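Local coordinates for cyclic di-GMP receptor atypical PilZ domain-containing protein (Xanthomonas campestris pv. campestris, PDB 3RQA) that is of unknown function but belongs to the atypical PilZ cyclic di-GMP receptor family and self-assembles into a tetramer through a helical bundle, at residues Arg50-Val55 with Gln130-Leu135; Leu23-Arg28 with Arg174-Leu179; Trp106-Ile111 with Gly167-Leu172; Leu27-Gly32 with Gly102-Ser107. One frame throughout, in Å; residues are numbered along the deposited sequence.

Interaction 1: residues Arg50-Val55 with Gln130-Leu135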
loop_
_atom_site.group_PDB
_atom_site.type_symbol
_atom_site.label_atom_id
_atom_site.label_comp_id
_atom_site.label_asym_id
_atom_site.label_seq_id
_atom_site.Cartn_x
_atom_site.Cartn_y
_atom_site.Cartn_z
ATOM N N ARG C 50 -5.451 -13.408 13.758
ATOM C CA ARG C 50 -6.754 -12.916 14.171
ATOM C C ARG C 50 -7.423 -12.080 13.083
ATOM O O ARG C 50 -8.582 -12.300 12.757
ATOM C CB ARG C 50 -6.636 -12.090 15.450
ATOM C CG ARG C 50 -6.277 -12.904 16.689
ATOM C CD ARG C 50 -6.407 -12.056 17.956
ATOM N NE ARG C 50 -5.963 -12.785 19.140
ATOM C CZ ARG C 50 -6.549 -13.879 19.629
ATOM N NH1 ARG C 50 -6.053 -14.466 20.708
ATOM N NH2 ARG C 50 -7.633 -14.378 19.055
ATOM N N SER C 51 -6.686 -11.127 12.522
ATOM C CA SER C 51 -7.234 -10.270 11.479
ATOM C C SER C 51 -7.693 -11.121 10.313
ATOM O O SER C 51 -8.758 -10.897 9.740
ATOM C CB SER C 51 -6.177 -9.270 11.011
ATOM O OG SER C 51 -5.707 -8.495 12.102
ATOM N N LEU C 52 -6.879 -12.116 9.987
ATOM C CA LEU C 52 -7.164 -13.035 8.892
ATOM C C LEU C 52 -8.498 -13.751 9.153
ATOM O O LEU C 52 -9.307 -13.938 8.243
ATOM C CB LEU C 52 -6.017 -14.046 8.781
ATOM C CG LEU C 52 -5.719 -14.753 7.458
ATOM C CD1 LEU C 52 -5.541 -13.720 6.337
ATOM C CD2 LEU C 52 -4.458 -15.605 7.622
ATOM N N GLY C 53 -8.728 -14.131 10.402
ATOM C CA GLY C 53 -9.958 -14.824 10.741
ATOM C C GLY C 53 -11.186 -13.937 10.607
ATOM O O GLY C 53 -12.228 -14.354 10.089
ATOM N N GLN C 54 -11.058 -12.698 11.065
ATOM C CA GLN C 54 -12.168 -11.763 11.013
ATOM C C GLN C 54 -12.611 -11.444 9.601
ATOM O O GLN C 54 -13.777 -11.132 9.369
ATOM C CB GLN C 54 -11.798 -10.480 11.733
ATOM C CG GLN C 54 -11.627 -10.668 13.215
ATOM C CD GLN C 54 -11.334 -9.367 13.907
ATOM O OE1 GLN C 54 -10.217 -9.139 14.386
ATOM N NE2 GLN C 54 -12.333 -8.485 13.949
ATOM N N VAL C 55 -11.687 -11.527 8.654
ATOM C CA VAL C 55 -12.011 -11.225 7.266
ATOM C C VAL C 55 -12.479 -12.435 6.454
ATOM O O VAL C 55 -13.305 -12.300 5.559
ATOM C CB VAL C 55 -10.798 -10.574 6.552
ATOM C CG1 VAL C 55 -11.110 -10.338 5.076
ATOM C CG2 VAL C 55 -10.443 -9.262 7.232
ATOM N N GLN C 130 2.535 -19.620 4.763
ATOM C CA GLN C 130 1.578 -18.667 4.190
ATOM C C GLN C 130 0.231 -19.254 4.587
ATOM O O GLN C 130 -0.298 -20.133 3.909
ATOM C CB GLN C 130 1.661 -18.581 2.665
ATOM C CG GLN C 130 0.768 -17.480 2.101
ATOM C CD GLN C 130 0.722 -17.462 0.582
ATOM O OE1 GLN C 130 1.737 -17.633 -0.078
ATOM N NE2 GLN C 130 -0.463 -17.234 0.025
ATOM N N PRO C 131 -0.333 -18.771 5.698
ATOM C CA PRO C 131 -1.611 -19.215 6.252
ATOM C C PRO C 131 -2.846 -19.072 5.378
ATOM O O PRO C 131 -3.658 -19.996 5.284
ATOM C CB PRO C 131 -1.721 -18.401 7.542
ATOM C CG PRO C 131 -1.075 -17.119 7.166
ATOM C CD PRO C 131 0.160 -17.586 6.423
ATOM N N SER C 132 -2.988 -17.912 4.750
ATOM C CA SER C 132 -4.144 -17.623 3.919
ATOM C C SER C 132 -4.174 -18.303 2.564
ATOM O O SER C 132 -4.511 -19.478 2.456
ATOM C CB SER C 132 -4.265 -16.119 3.717
ATOM O OG SER C 132 -5.362 -15.829 2.880
ATOM N N ASP C 133 -3.830 -17.543 1.534
ATOM C CA ASP C 133 -3.827 -18.009 0.153
ATOM C C ASP C 133 -4.163 -16.785 -0.702
ATOM O O ASP C 133 -3.488 -16.509 -1.689
ATOM C CB ASP C 133 -4.885 -19.090 -0.073
ATOM C CG ASP C 133 -4.774 -19.733 -1.437
ATOM O OD1 ASP C 133 -4.699 -18.990 -2.438
ATOM O OD2 ASP C 133 -4.769 -20.982 -1.515
ATOM N N TRP C 134 -5.207 -16.050 -0.317
ATOM C CA TRP C 134 -5.578 -14.843 -1.054
ATOM C C TRP C 134 -4.714 -13.673 -0.572
ATOM O O TRP C 134 -4.627 -12.646 -1.239
ATOM C CB TRP C 134 -7.061 -14.504 -0.857
ATOM C CG TRP C 134 -7.434 -14.235 0.563
ATOM C CD1 TRP C 134 -7.765 -15.157 1.517
ATOM C CD2 TRP C 134 -7.441 -12.960 1.217
ATOM N NE1 TRP C 134 -7.973 -14.532 2.731
ATOM C CE2 TRP C 134 -7.779 -13.184 2.574
ATOM C CE3 TRP C 134 -7.195 -11.649 0.789
ATOM C CZ2 TRP C 134 -7.876 -12.145 3.509
ATOM C CZ3 TRP C 134 -7.294 -10.611 1.719
ATOM C CH2 TRP C 134 -7.632 -10.870 3.066
ATOM N N LEU C 135 -4.072 -13.839 0.584
ATOM C CA LEU C 135 -3.205 -12.802 1.153
ATOM C C LEU C 135 -1.773 -13.334 1.184
ATOM O O LEU C 135 -1.467 -14.287 1.894
ATOM C CB LEU C 135 -3.649 -12.456 2.571
ATOM C CG LEU C 135 -2.942 -11.312 3.298
ATOM C CD1 LEU C 135 -3.442 -9.976 2.785
ATOM C CD2 LEU C 135 -3.215 -11.429 4.789
#

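Interaction 2: residues Leu23-Arg28 with Arg174-Leu179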
loop_
_atom_site.group_PDB
_atom_site.type_symbol
_atom_site.label_atom_id
_atom_site.label_comp_id
_atom_site.label_asym_id
_atom_site.label_seq_id
_atom_site.Cartn_x
_atom_site.Cartn_y
_atom_site.Cartn_z
ATOM N N LEU C 23 -4.926 -31.217 18.647
ATOM C CA LEU C 23 -5.420 -31.086 17.287
ATOM C C LEU C 23 -4.227 -30.955 16.347
ATOM O O LEU C 23 -3.438 -30.017 16.459
ATOM C CB LEU C 23 -6.303 -29.847 17.169
ATOM C CG LEU C 23 -7.378 -29.858 16.080
ATOM C CD1 LEU C 23 -7.934 -28.449 15.907
ATOM C CD2 LEU C 23 -6.797 -30.362 14.768
ATOM N N SER C 24 -4.092 -31.912 15.436
ATOM C CA SER C 24 -2.998 -31.900 14.469
ATOM C C SER C 24 -3.619 -32.040 13.112
ATOM O O SER C 24 -4.354 -32.987 12.872
ATOM C CB SER C 24 -2.044 -33.073 14.708
ATOM O OG SER C 24 -1.402 -32.952 15.965
ATOM N N CYS C 25 -3.321 -31.099 12.226
ATOM C CA CYS C 25 -3.881 -31.119 10.882
ATOM C C CYS C 25 -2.841 -31.423 9.809
ATOM O O CYS C 25 -1.711 -30.915 9.848
ATOM C CB CYS C 25 -4.549 -29.772 10.572
ATOM S SG CYS C 25 -5.832 -29.279 11.747
ATOM N N GLU C 26 -3.241 -32.264 8.856
ATOM C CA GLU C 26 -2.398 -32.654 7.732
ATOM C C GLU C 26 -2.926 -31.888 6.531
ATOM O O GLU C 26 -4.012 -32.179 6.048
ATOM C CB GLU C 26 -2.530 -34.157 7.481
ATOM C CG GLU C 26 -1.783 -34.693 6.259
ATOM C CD GLU C 26 -0.296 -34.889 6.507
ATOM O OE1 GLU C 26 0.363 -35.518 5.651
ATOM O OE2 GLU C 26 0.215 -34.419 7.553
ATOM N N LEU C 27 -2.179 -30.900 6.055
ATOM C CA LEU C 27 -2.629 -30.126 4.908
ATOM C C LEU C 27 -1.484 -29.663 4.002
ATOM O O LEU C 27 -0.304 -29.773 4.352
ATOM C CB LEU C 27 -3.422 -28.906 5.377
ATOM C CG LEU C 27 -2.649 -27.825 6.141
ATOM C CD1 LEU C 27 -3.420 -26.502 6.117
ATOM C CD2 LEU C 27 -2.410 -28.292 7.567
ATOM N N ARG C 28 -1.849 -29.140 2.837
ATOM C CA ARG C 28 -0.879 -28.646 1.875
ATOM C C ARG C 28 -0.963 -27.130 1.807
ATOM O O ARG C 28 -2.042 -26.563 1.641
ATOM C CB ARG C 28 -1.143 -29.249 0.488
ATOM C CG ARG C 28 -0.347 -28.603 -0.647
ATOM C CD ARG C 28 -0.508 -29.368 -1.962
ATOM N NE ARG C 28 0.087 -30.700 -1.893
ATOM C CZ ARG C 28 1.392 -30.943 -1.973
ATOM N NH1 ARG C 28 2.246 -29.943 -2.134
ATOM N NH2 ARG C 28 1.848 -32.186 -1.872
ATOM N N ARG C 174 -7.207 -21.296 17.619
ATOM C CA ARG C 174 -8.445 -20.971 16.916
ATOM C C ARG C 174 -8.235 -21.220 15.430
ATOM O O ARG C 174 -9.077 -21.832 14.768
ATOM C CB ARG C 174 -8.835 -19.508 17.125
ATOM C CG ARG C 174 -9.323 -19.168 18.522
ATOM C CD ARG C 174 -9.420 -17.658 18.677
ATOM N NE ARG C 174 -9.838 -17.269 20.018
ATOM C CZ ARG C 174 -11.100 -17.232 20.433
ATOM N NH1 ARG C 174 -12.087 -17.554 19.609
ATOM N NH2 ARG C 174 -11.368 -16.888 21.683
ATOM N N HIS C 175 -7.099 -20.757 14.914
ATOM C CA HIS C 175 -6.801 -20.931 13.500
ATOM C C HIS C 175 -6.843 -22.397 13.081
ATOM O O HIS C 175 -7.487 -22.750 12.091
ATOM C CB HIS C 175 -5.431 -20.350 13.151
ATOM C CG HIS C 175 -5.102 -20.464 11.697
ATOM N ND1 HIS C 175 -5.705 -19.677 10.739
ATOM C CD2 HIS C 175 -4.309 -21.334 11.028
ATOM C CE1 HIS C 175 -5.299 -20.062 9.542
ATOM N NE2 HIS C 175 -4.453 -21.066 9.688
ATOM N N LEU C 176 -6.153 -23.249 13.838
ATOM C CA LEU C 176 -6.123 -24.671 13.531
ATOM C C LEU C 176 -7.525 -25.273 13.639
ATOM O O LEU C 176 -7.951 -26.035 12.763
ATOM C CB LEU C 176 -5.170 -25.405 14.473
ATOM C CG LEU C 176 -3.679 -25.212 14.184
ATOM C CD1 LEU C 176 -2.849 -25.914 15.267
ATOM C CD2 LEU C 176 -3.362 -25.784 12.807
ATOM N N PHE C 177 -8.240 -24.920 14.702
ATOM C CA PHE C 177 -9.586 -25.441 14.891
ATOM C C PHE C 177 -10.442 -25.096 13.676
ATOM O O PHE C 177 -11.095 -25.975 13.116
ATOM C CB PHE C 177 -10.211 -24.880 16.169
ATOM C CG PHE C 177 -11.469 -25.581 16.581
ATOM C CD1 PHE C 177 -12.697 -25.193 16.064
ATOM C CD2 PHE C 177 -11.420 -26.655 17.463
ATOM C CE1 PHE C 177 -13.869 -25.866 16.420
ATOM C CE2 PHE C 177 -12.580 -27.335 17.826
ATOM C CZ PHE C 177 -13.807 -26.941 17.306
ATOM N N ARG C 178 -10.427 -23.832 13.249
ATOM C CA ARG C 178 -11.207 -23.441 12.067
ATOM C C ARG C 178 -10.820 -24.255 10.828
ATOM O O ARG C 178 -11.683 -24.812 10.152
ATOM C CB ARG C 178 -11.021 -21.961 11.721
ATOM C CG ARG C 178 -11.581 -20.981 12.717
ATOM C CD ARG C 178 -11.764 -19.624 12.061
ATOM N NE ARG C 178 -11.381 -18.552 12.967
ATOM C CZ ARG C 178 -10.123 -18.191 13.205
ATOM N NH1 ARG C 178 -9.859 -17.207 14.058
ATOM N NH2 ARG C 178 -9.129 -18.800 12.571
ATOM N N LEU C 179 -9.527 -24.304 10.522
ATOM C CA LEU C 179 -9.060 -25.045 9.356
ATOM C C LEU C 179 -9.590 -26.466 9.363
ATOM O O LEU C 179 -9.962 -27.009 8.322
ATOM C CB LEU C 179 -7.527 -25.097 9.312
ATOM C CG LEU C 179 -6.745 -23.852 8.898
ATOM C CD1 LEU C 179 -5.277 -24.220 8.728
ATOM C CD2 LEU C 179 -7.300 -23.303 7.598
#

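Interaction 3: residues Trp106-Ile111 with Gly167-Leu172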
loop_
_atom_site.group_PDB
_atom_site.type_symbol
_atom_site.label_atom_id
_atom_site.label_comp_id
_atom_site.label_asym_id
_atom_site.label_seq_id
_atom_site.Cartn_x
_atom_site.Cartn_y
_atom_site.Cartn_z
ATOM N N TRP C 106 0.544 -29.958 10.975
ATOM C CA TRP C 106 0.584 -28.792 11.846
ATOM C C TRP C 106 -0.280 -28.853 13.111
ATOM O O TRP C 106 -1.473 -29.153 13.047
ATOM C CB TRP C 106 0.172 -27.589 10.985
ATOM C CG TRP C 106 0.385 -26.230 11.539
ATOM C CD1 TRP C 106 1.145 -25.878 12.618
ATOM C CD2 TRP C 106 -0.104 -25.007 10.975
ATOM N NE1 TRP C 106 1.165 -24.511 12.759
ATOM C CE2 TRP C 106 0.405 -23.951 11.762
ATOM C CE3 TRP C 106 -0.924 -24.702 9.879
ATOM C CZ2 TRP C 106 0.120 -22.601 11.485
ATOM C CZ3 TRP C 106 -1.210 -23.360 9.605
ATOM C CH2 TRP C 106 -0.688 -22.329 10.406
ATOM N N SER C 107 0.336 -28.559 14.253
ATOM C CA SER C 107 -0.364 -28.511 15.537
ATOM C C SER C 107 0.099 -27.220 16.220
ATOM O O SER C 107 0.978 -26.527 15.719
ATOM C CB SER C 107 -0.014 -29.717 16.427
ATOM O OG SER C 107 1.173 -29.492 17.178
ATOM N N VAL C 108 -0.497 -26.907 17.360
ATOM C CA VAL C 108 -0.155 -25.713 18.108
ATOM C C VAL C 108 1.282 -25.785 18.620
ATOM O O VAL C 108 1.914 -24.759 18.845
ATOM C CB VAL C 108 -1.113 -25.537 19.317
ATOM C CG1 VAL C 108 -0.905 -26.660 20.309
ATOM C CG2 VAL C 108 -0.884 -24.197 19.989
ATOM N N ARG C 109 1.790 -27.001 18.792
ATOM C CA ARG C 109 3.142 -27.224 19.304
ATOM C C ARG C 109 4.269 -27.109 18.290
ATOM O O ARG C 109 5.365 -26.646 18.619
ATOM C CB ARG C 109 3.245 -28.608 19.941
ATOM C CG ARG C 109 2.325 -28.837 21.119
ATOM C CD ARG C 109 2.492 -30.253 21.638
ATOM N NE ARG C 109 1.401 -30.645 22.520
ATOM C CZ ARG C 109 0.884 -31.866 22.549
ATOM N NH1 ARG C 109 1.368 -32.804 21.742
ATOM N NH2 ARG C 109 -0.125 -32.144 23.369
ATOM N N GLY C 110 4.005 -27.560 17.068
ATOM C CA GLY C 110 5.017 -27.531 16.023
ATOM C C GLY C 110 4.496 -28.017 14.685
ATOM O O GLY C 110 3.279 -28.089 14.461
ATOM N N ILE C 111 5.420 -28.369 13.794
ATOM C CA ILE C 111 5.059 -28.816 12.459
ATOM C C ILE C 111 6.059 -29.803 11.849
ATOM O O ILE C 111 7.252 -29.782 12.148
ATOM C CB ILE C 111 4.899 -27.576 11.515
ATOM C CG1 ILE C 111 4.371 -27.996 10.144
ATOM C CG2 ILE C 111 6.230 -26.855 11.368
ATOM C CD1 ILE C 111 3.968 -26.804 9.273
ATOM N N GLY C 167 -1.417 -14.851 23.914
ATOM C CA GLY C 167 -2.166 -14.345 22.774
ATOM C C GLY C 167 -1.973 -15.084 21.461
ATOM O O GLY C 167 -2.940 -15.473 20.818
ATOM N N LEU C 168 -0.727 -15.277 21.046
ATOM C CA LEU C 168 -0.467 -15.973 19.795
ATOM C C LEU C 168 -0.911 -17.428 19.886
ATOM O O LEU C 168 -1.473 -17.960 18.931
ATOM C CB LEU C 168 1.018 -15.908 19.430
ATOM C CG LEU C 168 1.399 -16.624 18.123
ATOM C CD1 LEU C 168 0.592 -16.060 16.936
ATOM C CD2 LEU C 168 2.905 -16.480 17.899
ATOM N N GLN C 169 -0.655 -18.081 21.022
ATOM C CA GLN C 169 -1.085 -19.468 21.150
ATOM C C GLN C 169 -2.589 -19.557 20.904
ATOM O O GLN C 169 -3.062 -20.398 20.131
ATOM C CB GLN C 169 -0.779 -20.046 22.535
ATOM C CG GLN C 169 -1.097 -21.532 22.575
ATOM C CD GLN C 169 -0.546 -22.243 23.786
ATOM O OE1 GLN C 169 0.629 -22.086 24.140
ATOM N NE2 GLN C 169 -1.387 -23.054 24.422
ATOM N N ASP C 170 -3.339 -18.674 21.551
ATOM C CA ASP C 170 -4.786 -18.676 21.392
ATOM C C ASP C 170 -5.213 -18.490 19.939
ATOM O O ASP C 170 -6.074 -19.214 19.443
ATOM C CB ASP C 170 -5.425 -17.578 22.233
ATOM C CG ASP C 170 -6.939 -17.647 22.202
ATOM O OD1 ASP C 170 -7.495 -18.525 22.898
ATOM O OD2 ASP C 170 -7.567 -16.849 21.465
ATOM N N ALA C 171 -4.618 -17.506 19.269
ATOM C CA ALA C 171 -4.929 -17.232 17.866
ATOM C C ALA C 171 -4.596 -18.449 17.000
ATOM O O ALA C 171 -5.312 -18.753 16.053
ATOM C CB ALA C 171 -4.127 -16.021 17.378
ATOM N N LEU C 172 -3.498 -19.129 17.319
ATOM C CA LEU C 172 -3.101 -20.301 16.530
ATOM C C LEU C 172 -4.064 -21.468 16.754
ATOM O O LEU C 172 -4.435 -22.171 15.802
ATOM C CB LEU C 172 -1.668 -20.741 16.876
ATOM C CG LEU C 172 -1.115 -21.995 16.177
ATOM C CD1 LEU C 172 -1.262 -21.881 14.663
ATOM C CD2 LEU C 172 0.352 -22.181 16.571
#

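Interaction 4: residues Leu27-Gly32 with Gly102-Ser107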
loop_
_atom_site.group_PDB
_atom_site.type_symbol
_atom_site.label_atom_id
_atom_site.label_comp_id
_atom_site.label_asym_id
_atom_site.label_seq_id
_atom_site.Cartn_x
_atom_site.Cartn_y
_atom_site.Cartn_z
ATOM N N LEU C 27 -2.179 -30.900 6.055
ATOM C CA LEU C 27 -2.629 -30.126 4.908
ATOM C C LEU C 27 -1.484 -29.663 4.002
ATOM O O LEU C 27 -0.304 -29.773 4.352
ATOM C CB LEU C 27 -3.422 -28.906 5.377
ATOM C CG LEU C 27 -2.649 -27.825 6.141
ATOM C CD1 LEU C 27 -3.420 -26.502 6.117
ATOM C CD2 LEU C 27 -2.410 -28.292 7.567
ATOM N N ARG C 28 -1.849 -29.140 2.837
ATOM C CA ARG C 28 -0.879 -28.646 1.875
ATOM C C ARG C 28 -0.963 -27.130 1.807
ATOM O O ARG C 28 -2.042 -26.563 1.641
ATOM C CB ARG C 28 -1.143 -29.249 0.488
ATOM C CG ARG C 28 -0.347 -28.603 -0.647
ATOM C CD ARG C 28 -0.508 -29.368 -1.962
ATOM N NE ARG C 28 0.087 -30.700 -1.893
ATOM C CZ ARG C 28 1.392 -30.943 -1.973
ATOM N NH1 ARG C 28 2.246 -29.943 -2.134
ATOM N NH2 ARG C 28 1.848 -32.186 -1.872
ATOM N N LEU C 29 0.181 -26.472 1.943
ATOM C CA LEU C 29 0.217 -25.017 1.874
ATOM C C LEU C 29 1.667 -24.571 1.759
ATOM O O LEU C 29 2.583 -25.346 2.040
ATOM C CB LEU C 29 -0.418 -24.398 3.127
ATOM C CG LEU C 29 0.423 -24.263 4.403
ATOM C CD1 LEU C 29 -0.315 -23.390 5.401
ATOM C CD2 LEU C 29 0.714 -25.616 4.992
ATOM N N PRO C 30 1.900 -23.324 1.324
ATOM C CA PRO C 30 3.300 -22.912 1.224
ATOM C C PRO C 30 3.988 -22.917 2.585
ATOM O O PRO C 30 3.582 -22.200 3.501
ATOM C CB PRO C 30 3.225 -21.527 0.564
ATOM C CG PRO C 30 1.775 -21.124 0.662
ATOM C CD PRO C 30 1.022 -22.407 0.582
ATOM N N ALA C 31 5.023 -23.750 2.703
ATOM C CA ALA C 31 5.762 -23.898 3.954
ATOM C C ALA C 31 7.262 -24.004 3.754
ATOM O O ALA C 31 7.732 -24.477 2.718
ATOM C CB ALA C 31 5.274 -25.127 4.690
ATOM N N GLY C 32 8.007 -23.578 4.769
ATOM C CA GLY C 32 9.453 -23.639 4.702
ATOM C C GLY C 32 10.096 -23.417 6.056
ATOM O O GLY C 32 9.441 -22.989 6.997
ATOM N N GLY C 102 3.762 -27.623 0.018
ATOM C CA GLY C 102 4.112 -28.900 0.604
ATOM C C GLY C 102 3.089 -29.437 1.588
ATOM O O GLY C 102 2.311 -28.688 2.179
ATOM N N THR C 103 3.082 -30.754 1.744
ATOM C CA THR C 103 2.177 -31.393 2.675
ATOM C C THR C 103 2.864 -31.292 4.022
ATOM O O THR C 103 4.051 -31.592 4.145
ATOM C CB THR C 103 1.947 -32.867 2.311
ATOM O OG1 THR C 103 1.388 -32.944 0.992
ATOM C CG2 THR C 103 0.991 -33.513 3.305
ATOM N N VAL C 104 2.123 -30.833 5.021
ATOM C CA VAL C 104 2.668 -30.662 6.358
ATOM C C VAL C 104 1.682 -31.165 7.413
ATOM O O VAL C 104 0.499 -31.347 7.129
ATOM C CB VAL C 104 2.977 -29.159 6.630
ATOM C CG1 VAL C 104 3.773 -28.579 5.475
ATOM C CG2 VAL C 104 1.677 -28.372 6.814
ATOM N N HIS C 105 2.191 -31.407 8.619
ATOM C CA HIS C 105 1.374 -31.839 9.736
ATOM C C HIS C 105 1.593 -30.738 10.759
ATOM O O HIS C 105 2.673 -30.606 11.342
ATOM C CB HIS C 105 1.830 -33.193 10.282
ATOM C CG HIS C 105 0.725 -33.986 10.911
ATOM N ND1 HIS C 105 0.944 -34.912 11.907
ATOM C CD2 HIS C 105 -0.610 -33.988 10.684
ATOM C CE1 HIS C 105 -0.209 -35.448 12.269
ATOM N NE2 HIS C 105 -1.167 -34.904 11.541
ATOM N N TRP C 106 0.544 -29.958 10.975
ATOM C CA TRP C 106 0.584 -28.792 11.846
ATOM C C TRP C 106 -0.280 -28.853 13.111
ATOM O O TRP C 106 -1.473 -29.153 13.047
ATOM C CB TRP C 106 0.172 -27.589 10.985
ATOM C CG TRP C 106 0.385 -26.230 11.539
ATOM C CD1 TRP C 106 1.145 -25.878 12.618
ATOM C CD2 TRP C 106 -0.104 -25.007 10.975
ATOM N NE1 TRP C 106 1.165 -24.511 12.759
ATOM C CE2 TRP C 106 0.405 -23.951 11.762
ATOM C CE3 TRP C 106 -0.924 -24.702 9.879
ATOM C CZ2 TRP C 106 0.120 -22.601 11.485
ATOM C CZ3 TRP C 106 -1.210 -23.360 9.605
ATOM C CH2 TRP C 106 -0.688 -22.329 10.406
ATOM N N SER C 107 0.336 -28.559 14.253
ATOM C CA SER C 107 -0.364 -28.511 15.537
ATOM C C SER C 107 0.099 -27.220 16.220
ATOM O O SER C 107 0.978 -26.527 15.719
ATOM C CB SER C 107 -0.014 -29.717 16.427
ATOM O OG SER C 107 1.173 -29.492 17.178
#

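Interaction 1: residues Arg50-Val55 with Gln130-Leu135
The indole of Trp134 meets the helical segment 50-55 through its six-membered ring: CZ2 of Trp134 lies 4.0 Å from Val55 CG1, and Leu52 CD1 reaches the same carbon equally closely, both methyls arriving obliquely. One face of the indole is covered from within its own segment by Leu135 CB, 3.9 Å above the plane and over the ring centre. The ring nitrogen, NE1, is hydrogen-bonded to Glu56, the residue that follows Val55, which helps to set how the indole is turned. An acetate ion, probably from the crystallisation liquor, sits about 3 Å from the Trp134 side chain, nearest atoms. These residues join helix 42-55 to the loop that leaves strand 124-129 of the antiparallel PilZ barrel. Leu52 makes most of the helix's contacts with the loop. With CG roughly anti to the backbone N (chi1 -155°), its two methyls fork over the loop. Leu52 CD2 comes against the CB-CG side of Pro131, 3.7 Å from Pro131 CG, the two side chains at about a right angle. The other branch, Leu52 CD1, meets Leu135 CD2 at 3.6 Å and also rests on Ser132 CB, 3.8 Å away. Leu85 of helix 73-95 touches both Trp134 and Leu135, while Lys80 and Leu87 of the second subunit pack on Val55 and Leu135, respectively.

Interaction 2: residues Leu23-Arg28 with Arg174-Leu179
Methyl-to-backbone packing opens the contact at Leu23, whose CD1 lies 3.6 Å from Phe177 CA and nestles against the helix main chain. The same methyl comes obliquely to the Phe177 ring, with Leu23 CD1 4.2 Å from Phe177 CD2. Having CG anti to the backbone N (chi1 -153°) extends this leucine toward the helix. The sulfur contact follows on the strand: Cys25 SG lies 4.0 Å from Leu176 O, a van der Waals distance, and stays a looser 4.4 Å from Leu176 CD2. Methyl meets methyl at the far end, where Leu27 CD1 and Leu179 CD1 are 3.9 Å apart and the two side chains cross at about a right angle. Leu23, Cys25 and Leu27 thus put every second residue of the chain against helix 165-185, which packs against strand 24-34 of the barrel. His180 adds to the cover of Leu23 and Cys25, and Gln183 to that of Cys25 and Leu27. Just beyond, Gln183 NE2 makes a weak hydrogen bond to Glu26 O. Between the two segments themselves there are dispersion contacts without a directional bond, so this part of the helix is probably seated mainly by shape and the exclusion of water.

Interaction 3: residues Trp106-Ile111 with Gly167-Leu172
Val108 and Leu172 bring their CA atoms to 6.4 Å where the two-residue turn between strands 101-107 and 110-115, closed by the Ser107 N to Gly110 O hydrogen bond, faces helix 165-185. Leu172 projects from the helix with CG anti to the backbone N (chi1 178°), and its branches divide between two partners. CD1 of Leu172 lies obliquely against the indole, 3.5 Å from Trp106 CZ2, and also nears Trp106 CE2. The second methyl, Leu172 CD2, rests on the turn itself, 3.8 Å from Val108 O. Val108 holds its CG2 anti to the backbone N, so that this methyl reaches toward the helix and touches Gln169 CG at 3.7 Å. Only the aliphatic part of the glutamine is engaged there, its extended end being hydrogen-bonded through NE2 to Glu173. Gly110 O lies in the plane of the Trp106 ring, at its edge, 3.6 Å from Trp106 CD1. The turn is braced by Ser107, whose OG accepts from Arg109 N at 3.0 Å with an N-H...O angle of 140° to form an ST turn, and more weakly from Gly110 N. That hydroxyl is also bonded to Leu18 O, tying the turn to the N-terminal helix. Farther out, Trp106 meets the His175 ring, the planes at about 50°, and packs on Leu129. An indole from a barrel strand wedged beside a leucine of the C-terminal helix joins this helix to the beta hairpin of the PilZ barrel.

Interaction 4: residues Leu27-Gly32 with Gly102-Ser107
Leu27 and Val104 form a hydrogen-bonded pair in the antiparallel barrel of the PilZ fold, with Leu27 N to Val104 O at 2.9 Å and Val104 N to Leu27 O at 2.7 Å. One step along, Arg28 and Thr103 make the non-hydrogen-bonded pair. Leu29 and Gly102 follow as a second hydrogen-bonded pair, with Leu29 N to Gly102 O at 3.1 Å and Gly102 N, above the carbonyl plane, to Leu29 O at 3.3 Å. The short axes stand at 114°, far from 180°, because segment 27-32 bends at Leu29. On the face of Leu27, Leu29 and Val104, the last two side chains cross at about a right angle. The first torsion of Leu29, 82°, places CG between its backbone N and carbonyl carbon and sends CD1 toward the indole, 4.3 Å from Trp106 CZ3. Beyond it, Ala31 CB adds a contact of 3.8 Å to Val104 CG1. On the face of Arg28 and Thr103, the Arg28 chain bends at its third torsion and brings one guanidinium face over the main chain of the neighbouring strand, with Thr103 N 3.8 Å above its plane toward the rim. In the next shell, Ile111 and Leu113 pack on Val104, and Leu176 packs on Trp106. Backbone bonds from Pro30 to Gln130 and from Gly32 to Leu128 link strand 24-34 to its other neighbour and close the barrel. The tightest apolar touch is Leu29 CD2 to Val104 CG2, whose 3.4 Å is shorter than usual van der Waals contact.

In the fold
From the N terminus, strand 24-34 comes first and serves two contacts: its start, in interaction 2, meets the C-terminal helix and so closes the longest loop, while its continuation in interaction 4 pairs with strand 101-107 and closes a second loop. Helix 42-55 then enters interaction 1, which lies within the loop of interaction 2 and crosses interaction 4, since their segments alternate. Interaction 3 also falls within interaction 2 and crosses interaction 1; it begins where interaction 4 ends, sharing Trp106 and Ser107. Interactions 2 and 3 set helix 165-185 on neighbouring barrel strands, and an Arg50-Asp170 salt bridge joins that helix to helix 42-55 of interaction 1.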